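Local structure of beta-L-arabinobiosidase (Bacteroides thetaiotaomicron, 5MQR) at residues L477-I489 with C499-R511. The protein is probably a multidomain glycosidase that acts on plant pectin, with beta-L-arabinobiosidase and possibly exo-alpha-sialidase activity. Sequence-based numbering, arbitrary orientation.
Sequences LSAGQNDKGILQI and CSRLELTPDGIFR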
ATOM      1  N   LEU A 477       3.116  15.946 -26.224  1.00 27.86           N
ATOM      2  CA  LEU A 477       1.956  15.500 -26.989  1.00 27.59           C
ATOM      3  C   LEU A 477       2.228  15.735 -28.453  1.00 28.42           C
ATOM      4  O   LEU A 477       2.648  16.832 -28.849  1.00 29.22           O
ATOM      5  CB  LEU A 477       0.738  16.332 -26.592  1.00 27.24           C
ATOM      6  CG  LEU A 477      -0.599  16.148 -27.300  1.00 27.56           C
ATOM      7  CD1 LEU A 477      -1.164  14.748 -27.120  1.00 27.02           C
ATOM      8  CD2 LEU A 477      -1.558  17.182 -26.730  1.00 28.05           C
ATOM      9  N   SER A 478       1.957  14.724 -29.259  1.00 28.59           N
ATOM     10  CA  SER A 478       2.018  14.843 -30.718  1.00 29.02           C
ATOM     11  C   SER A 478       0.829  14.133 -31.317  1.00 28.41           C
ATOM     12  O   SER A 478       0.470  13.052 -30.867  1.00 28.09           O
ATOM     13  CB  SER A 478       3.291  14.201 -31.240  1.00 29.61           C
ATOM     14  OG  SER A 478       3.536  14.613 -32.575  1.00 31.18           O
ATOM     15  N   ALA A 479       0.231  14.737 -32.331  1.00 28.60           N
ATOM     16  CA  ALA A 479      -0.878  14.143 -33.071  1.00 28.79           C
ATOM     17  C   ALA A 479      -0.439  13.821 -34.497  1.00 29.24           C
ATOM     18  O   ALA A 479       0.192  14.642 -35.157  1.00 30.66           O
ATOM     19  CB  ALA A 479      -2.046  15.120 -33.099  1.00 28.86           C
ATOM     20  N   GLY A 480      -0.805  12.649 -35.000  1.00 29.08           N
ATOM     21  CA  GLY A 480      -0.469  12.270 -36.376  1.00 29.55           C
ATOM     22  C   GLY A 480      -1.297  12.927 -37.479  1.00 30.15           C
ATOM     23  O   GLY A 480      -1.129  12.592 -38.652  1.00 31.08           O
ATOM     24  N   GLN A 481      -2.203  13.831 -37.105  1.00 30.04           N
ATOM     25  CA  GLN A 481      -3.147  14.471 -38.014  1.00 30.59           C
ATOM     26  C   GLN A 481      -3.817  15.598 -37.244  1.00 30.67           C
ATOM     27  O   GLN A 481      -3.769  15.607 -36.013  1.00 29.97           O
ATOM     28  CB  GLN A 481      -4.202  13.472 -38.511  1.00 30.39           C
ATOM     29  CG  GLN A 481      -5.152  12.928 -37.431  1.00 29.79           C
ATOM     30  CD  GLN A 481      -4.440  12.142 -36.352  1.00 29.22           C
ATOM     31  OE1 GLN A 481      -3.758  11.164 -36.643  1.00 29.46           O
ATOM     32  NE2 GLN A 481      -4.592  12.559 -35.107  1.00 28.91           N
ATOM     33  N   ASN A 482      -4.435  16.535 -37.956  1.00 31.64           N
ATOM     34  CA  ASN A 482      -5.268  17.574 -37.336  1.00 32.27           C
ATOM     35  C   ASN A 482      -6.608  17.852 -38.078  1.00 33.35           C
ATOM     36  O   ASN A 482      -7.268  18.877 -37.842  1.00 34.21           O
ATOM     37  CB  ASN A 482      -4.439  18.867 -37.197  1.00 32.71           C
ATOM     38  CG  ASN A 482      -4.229  19.600 -38.528  1.00 33.25           C
ATOM     39  OD1 ASN A 482      -4.474  19.057 -39.613  1.00 33.53           O
ATOM     40  ND2 ASN A 482      -3.755  20.835 -38.439  1.00 32.91           N
ATOM     41  N   ASP A 483      -7.014  16.945 -38.958  1.00 33.78           N
ATOM     42  CA  ASP A 483      -8.236  17.131 -39.740  1.00 34.36           C
ATOM     43  C   ASP A 483      -9.239  15.991 -39.534  1.00 33.60           C
ATOM     44  O   ASP A 483     -10.235  15.923 -40.233  1.00 33.57           O
ATOM     45  CB  ASP A 483      -7.874  17.291 -41.224  1.00 35.41           C
ATOM     46  CG  ASP A 483      -7.154  16.072 -41.797  1.00 35.69           C
ATOM     47  OD1 ASP A 483      -6.850  15.109 -41.068  1.00 35.75           O
ATOM     48  OD2 ASP A 483      -6.866  16.090 -43.004  1.00 37.90           O
ATOM     49  N   LYS A 484      -8.965  15.106 -38.574  1.00 32.87           N
ATOM     50  CA  LYS A 484      -9.825  13.966 -38.259  1.00 32.01           C
ATOM     51  C   LYS A 484      -9.490  13.447 -36.847  1.00 30.95           C
ATOM     52  O   LYS A 484      -8.434  13.774 -36.289  1.00 30.24           O
ATOM     53  CB  LYS A 484      -9.637  12.843 -39.278  1.00 32.41           C
ATOM     54  CG  LYS A 484      -8.243  12.234 -39.281  1.00 33.23           C
ATOM     55  CD  LYS A 484      -8.111  11.084 -40.271  1.00 34.20           C
ATOM     56  CE  LYS A 484      -7.930  11.561 -41.713  1.00 35.40           C
ATOM     57  NZ  LYS A 484      -6.588  12.161 -41.926  1.00 36.31           N
ATOM     58  N   GLY A 485     -10.375  12.622 -36.301  1.00 29.77           N
ATOM     59  CA  GLY A 485     -10.181  12.042 -34.984  1.00 29.46           C
ATOM     60  C   GLY A 485     -10.435  13.020 -33.844  1.00 29.21           C
ATOM     61  O   GLY A 485     -10.639  14.228 -34.044  1.00 29.64           O
ATOM     62  N   ILE A 486     -10.393  12.483 -32.638  1.00 28.70           N
ATOM     63  CA  ILE A 486     -10.514  13.287 -31.438  1.00 28.61           C
ATOM     64  C   ILE A 486      -9.652  12.668 -30.338  1.00 27.23           C
ATOM     65  O   ILE A 486      -9.541  11.450 -30.254  1.00 26.65           O
ATOM     66  CB  ILE A 486     -12.002  13.437 -31.027  1.00 29.72           C
ATOM     67  CG1 ILE A 486     -12.165  14.454 -29.882  1.00 31.01           C
ATOM     68  CG2 ILE A 486     -12.585  12.099 -30.603  1.00 29.48           C
ATOM     69  CD1 ILE A 486     -13.613  14.875 -29.612  1.00 31.50           C
ATOM     70  N   LEU A 487      -9.005  13.516 -29.534  1.00 26.53           N
ATOM     71  CA  LEU A 487      -8.365  13.067 -28.292  1.00 25.58           C
ATOM     72  C   LEU A 487      -8.930  13.863 -27.135  1.00 25.13           C
ATOM     73  O   LEU A 487      -8.844  15.089 -27.134  1.00 25.39           O
ATOM     74  CB  LEU A 487      -6.854  13.254 -28.344  1.00 25.60           C
ATOM     75  CG  LEU A 487      -6.104  12.756 -27.108  1.00 24.88           C
ATOM     76  CD1 LEU A 487      -6.132  11.237 -26.994  1.00 24.29           C
ATOM     77  CD2 LEU A 487      -4.686  13.262 -27.167  1.00 25.12           C
ATOM     78  N   GLN A 488      -9.530  13.173 -26.166  1.00 24.39           N
ATOM     79  CA  GLN A 488      -9.977  13.835 -24.932  1.00 24.00           C
ATOM     80  C   GLN A 488      -9.019  13.528 -23.797  1.00 23.30           C
ATOM     81  O   GLN A 488      -8.625  12.381 -23.638  1.00 23.00           O
ATOM     82  CB  GLN A 488     -11.370  13.384 -24.560  1.00 23.88           C
ATOM     83  CG  GLN A 488     -12.386  13.747 -25.622  1.00 24.62           C
ATOM     84  CD  GLN A 488     -13.796  13.621 -25.116  1.00 24.42           C
ATOM     85  OE1 GLN A 488     -14.096  12.753 -24.279  1.00 24.08           O
ATOM     86  NE2 GLN A 488     -14.672  14.502 -25.597  1.00 24.86           N
ATOM     87  N   ILE A 489      -8.664  14.560 -23.030  1.00 23.19           N
ATOM     88  CA  ILE A 489      -7.812  14.437 -21.855  1.00 23.26           C
ATOM     89  C   ILE A 489      -8.608  14.913 -20.624  1.00 22.95           C
ATOM     90  O   ILE A 489      -8.941  16.096 -20.509  1.00 23.12           O
ATOM     91  CB  ILE A 489      -6.498  15.242 -22.014  1.00 23.72           C
ATOM     92  CG1 ILE A 489      -5.738  14.787 -23.249  1.00 24.08           C
ATOM     93  CG2 ILE A 489      -5.587  15.025 -20.807  1.00 23.63           C
ATOM     94  CD1 ILE A 489      -4.569  15.675 -23.597  1.00 24.79           C
ATOM     95  N   CYS A 499     -13.260  16.933 -13.626  1.00 22.15           N
ATOM     96  CA  CYS A 499     -13.306  18.350 -13.295  1.00 22.49           C
ATOM     97  C   CYS A 499     -12.982  19.264 -14.480  1.00 22.32           C
ATOM     98  O   CYS A 499     -13.418  20.423 -14.542  1.00 22.44           O
ATOM     99  CB  CYS A 499     -12.384  18.637 -12.100  1.00 22.46           C
ATOM    100  SG  CYS A 499     -10.653  18.305 -12.395  1.00 22.38           S
ATOM    101  N   SER A 500     -12.216  18.745 -15.423  1.00 22.26           N
ATOM    102  CA  SER A 500     -11.917  19.481 -16.639  1.00 23.14           C
ATOM    103  C   SER A 500     -11.616  18.513 -17.752  1.00 22.89           C
ATOM    104  O   SER A 500     -11.374  17.335 -17.507  1.00 22.01           O
ATOM    105  CB  SER A 500     -10.716  20.416 -16.423  1.00 23.56           C
ATOM    106  OG  SER A 500     -10.714  21.436 -17.407  1.00 24.51           O
ATOM    107  N   ARG A 501     -11.633  19.027 -18.976  1.00 23.72           N
ATOM    108  CA  ARG A 501     -11.331  18.246 -20.166  1.00 24.14           C
ATOM    109  C   ARG A 501     -10.599  19.117 -21.185  1.00 24.57           C
ATOM    110  O   ARG A 501     -10.993  20.254 -21.407  1.00 24.66           O
ATOM    111  CB  ARG A 501     -12.608  17.686 -20.782  1.00 24.53           C
ATOM    112  CG  ARG A 501     -12.463  17.169 -22.211  1.00 25.55           C
ATOM    113  CD  ARG A 501     -13.749  16.533 -22.707  1.00 26.26           C
ATOM    114  NE  ARG A 501     -14.101  15.406 -21.841  1.00 27.04           N
ATOM    115  CZ  ARG A 501     -15.333  14.987 -21.549  1.00 27.57           C
ATOM    116  NH1 ARG A 501     -16.411  15.565 -22.083  1.00 28.70           N
ATOM    117  NH2 ARG A 501     -15.485  13.960 -20.711  1.00 27.29           N
ATOM    118  N   LEU A 502      -9.545  18.561 -21.789  1.00 24.66           N
ATOM    119  CA  LEU A 502      -8.866  19.159 -22.942  1.00 25.52           C
ATOM    120  C   LEU A 502      -9.145  18.253 -24.136  1.00 26.22           C
ATOM    121  O   LEU A 502      -9.328  17.047 -23.953  1.00 25.90           O
ATOM    122  CB  LEU A 502      -7.358  19.302 -22.703  1.00 24.93           C
ATOM    123  CG  LEU A 502      -6.933  19.815 -21.312  1.00 24.51           C
ATOM    124  CD1 LEU A 502      -5.421  19.736 -21.132  1.00 24.24           C
ATOM    125  CD2 LEU A 502      -7.469  21.211 -21.026  1.00 24.59           C
ATOM    126  N   GLU A 503      -9.185  18.835 -25.333  1.00 27.11           N
ATOM    127  CA  GLU A 503      -9.585  18.121 -26.555  1.00 28.28           C
ATOM    128  C   GLU A 503      -8.724  18.524 -27.727  1.00 27.75           C
ATOM    129  O   GLU A 503      -8.535  19.711 -27.926  1.00 27.46           O
ATOM    130  CB  GLU A 503     -11.035  18.464 -26.942  1.00 30.53           C
ATOM    131  CG  GLU A 503     -12.030  17.340 -26.792  1.00 32.18           C
ATOM    132  CD  GLU A 503     -13.478  17.758 -27.067  1.00 33.81           C
ATOM    133  OE1 GLU A 503     -13.684  18.694 -27.863  1.00 34.99           O
ATOM    134  OE2 GLU A 503     -14.411  17.135 -26.485  1.00 34.81           O
ATOM    135  N   LEU A 504      -8.229  17.557 -28.496  1.00 27.01           N
ATOM    136  CA  LEU A 504      -7.741  17.842 -29.832  1.00 27.74           C
ATOM    137  C   LEU A 504      -8.895  17.503 -30.757  1.00 27.77           C
ATOM    138  O   LEU A 504      -9.342  16.383 -30.767  1.00 28.19           O
ATOM    139  CB  LEU A 504      -6.507  17.004 -30.158  1.00 27.80           C
ATOM    140  CG  LEU A 504      -5.225  17.325 -29.383  1.00 27.86           C
ATOM    141  CD1 LEU A 504      -4.175  16.286 -29.710  1.00 27.91           C
ATOM    142  CD2 LEU A 504      -4.683  18.713 -29.667  1.00 28.42           C
ATOM    143  N   THR A 505      -9.407  18.474 -31.489  1.00 28.57           N
ATOM    144  CA  THR A 505     -10.621  18.309 -32.305  1.00 29.55           C
ATOM    145  C   THR A 505     -10.279  17.954 -33.750  1.00 30.99           C
ATOM    146  O   THR A 505      -9.155  18.221 -34.222  1.00 31.06           O
ATOM    147  CB  THR A 505     -11.474  19.609 -32.353  1.00 29.98           C
ATOM    148  OG1 THR A 505     -10.768  20.641 -33.059  1.00 29.83           O
ATOM    149  CG2 THR A 505     -11.797  20.106 -30.948  1.00 29.49           C
ATOM    150  N   PRO A 506     -11.254  17.377 -34.474  1.00 32.46           N
ATOM    151  CA  PRO A 506     -11.026  17.080 -35.897  1.00 33.27           C
ATOM    152  C   PRO A 506     -10.981  18.289 -36.820  1.00 34.80           C
ATOM    153  O   PRO A 506     -10.685  18.105 -37.981  1.00 35.59           O
ATOM    154  CB  PRO A 506     -12.190  16.147 -36.261  1.00 33.22           C
ATOM    155  CG  PRO A 506     -13.241  16.392 -35.237  1.00 32.73           C
ATOM    156  CD  PRO A 506     -12.548  16.840 -33.987  1.00 32.35           C
ATOM    157  N   ASP A 507     -11.268  19.500 -36.333  1.00 36.60           N
ATOM    158  CA  ASP A 507     -10.973  20.741 -37.099  1.00 38.53           C
ATOM    159  C   ASP A 507      -9.713  21.501 -36.643  1.00 36.85           C
ATOM    160  O   ASP A 507      -9.570  22.689 -36.909  1.00 37.49           O
ATOM    161  CB  ASP A 507     -12.205  21.677 -37.211  1.00 41.39           C
ATOM    162  CG  ASP A 507     -12.875  21.982 -35.880  1.00 43.43           C
ATOM    163  OD1 ASP A 507     -12.284  21.808 -34.782  1.00 46.54           O
ATOM    164  OD2 ASP A 507     -14.044  22.406 -35.935  1.00 46.40           O
ATOM    165  N   GLY A 508      -8.788  20.798 -35.995  1.00 34.67           N
ATOM    166  CA  GLY A 508      -7.461  21.326 -35.738  1.00 33.77           C
ATOM    167  C   GLY A 508      -7.350  22.255 -34.541  1.00 32.87           C
ATOM    168  O   GLY A 508      -6.423  23.060 -34.485  1.00 32.74           O
ATOM    169  N   ILE A 509      -8.269  22.146 -33.584  1.00 31.35           N
ATOM    170  CA  ILE A 509      -8.284  23.046 -32.432  1.00 31.12           C
ATOM    171  C   ILE A 509      -7.918  22.262 -31.153  1.00 29.66           C
ATOM    172  O   ILE A 509      -8.360  21.136 -30.948  1.00 28.65           O
ATOM    173  CB  ILE A 509      -9.648  23.765 -32.300  1.00 31.61           C
ATOM    174  CG1 ILE A 509      -9.903  24.662 -33.519  1.00 33.07           C
ATOM    175  CG2 ILE A 509      -9.697  24.610 -31.034  1.00 31.74           C
ATOM    176  CD1 ILE A 509     -11.333  25.172 -33.642  1.00 33.47           C
ATOM    177  N   PHE A 510      -7.075  22.858 -30.314  1.00 29.34           N
ATOM    178  CA  PHE A 510      -6.791  22.342 -28.984  1.00 28.20           C
ATOM    179  C   PHE A 510      -7.637  23.208 -28.075  1.00 28.20           C
ATOM    180  O   PHE A 510      -7.434  24.428 -28.019  1.00 28.50           O
ATOM    181  CB  PHE A 510      -5.288  22.472 -28.692  1.00 28.44           C
ATOM    182  CG  PHE A 510      -4.832  21.868 -27.384  1.00 27.72           C
ATOM    183  CD1 PHE A 510      -5.369  20.683 -26.887  1.00 27.24           C
ATOM    184  CD2 PHE A 510      -3.815  22.485 -26.660  1.00 28.15           C
ATOM    185  CE1 PHE A 510      -4.910  20.138 -25.683  1.00 26.95           C
ATOM    186  CE2 PHE A 510      -3.367  21.955 -25.449  1.00 27.61           C
ATOM    187  CZ  PHE A 510      -3.908  20.767 -24.968  1.00 26.87           C
ATOM    188  N   ARG A 511      -8.629  22.613 -27.417  1.00 28.08           N
ATOM    189  CA  ARG A 511      -9.588  23.399 -26.623  1.00 28.73           C
ATOM    190  C   ARG A 511      -9.871  22.808 -25.258  1.00 28.55           C
ATOM    191  O   ARG A 511      -9.629  21.622 -25.019  1.00 28.09           O
ATOM    192  CB  ARG A 511     -10.898  23.565 -27.381  1.00 29.29           C
ATOM    193  CG  ARG A 511     -11.651  22.263 -27.646  1.00 29.22           C
ATOM    194  CD  ARG A 511     -12.950  22.509 -28.434  1.00 29.82           C
ATOM    195  NE  ARG A 511     -13.823  21.320 -28.416  1.00 29.48           N
ATOM    196  CZ  ARG A 511     -15.100  21.288 -28.808  1.00 29.79           C
ATOM    197  NH1 ARG A 511     -15.715  22.384 -29.273  1.00 30.51           N
ATOM    198  NH2 ARG A 511     -15.769  20.143 -28.740  1.00 29.26           N
TER
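Gln488 OE1 lies over one face of the Arg501 guanidinium, toward its rim, 3.6 Å from Arg501 NE, the amide and guanidinium planes 15° apart. This is a face contact, not a hydrogen bond: Arg501 NE is salt-bridged to Asp490, and Gln488 OE1 accepts from Arg570. At the edge of the Arg511 guanidinium, in its plane, sits the Glu503 carboxylate. Gln488, Arg501 and Glu503 share one face of an antiparallel beta hairpin, strands 487-492 and 498-504, in the sialidase-like CBM domain; Arg511 comes from neighbouring strand 509-513. Gln488 and Glu503 form a non-hydrogen-bonded pair and run side by side. Gln488 NE2 gives a bent hydrogen bond (138°) to the anti side of Glu503 OE2, 2.8 Å away. Arg511 grips Glu503 OE1 with NE and NH2, so each carboxylate oxygen has a donor. Replacing Glu503 by an alanine is likely to leave the Arg511 guanidinium without this carboxylate and Gln488 NE2 without this acceptor. On the opposite face, Leu504 lies beside Leu487. Leu504 CD1 meets Leu477 CD2 tip to tip at 4.1 Å, joining the hairpin to strand 470-479 of another sheet. Backbone bonds fix the register, including Ile489 N to Leu502 O at 2.7 Å.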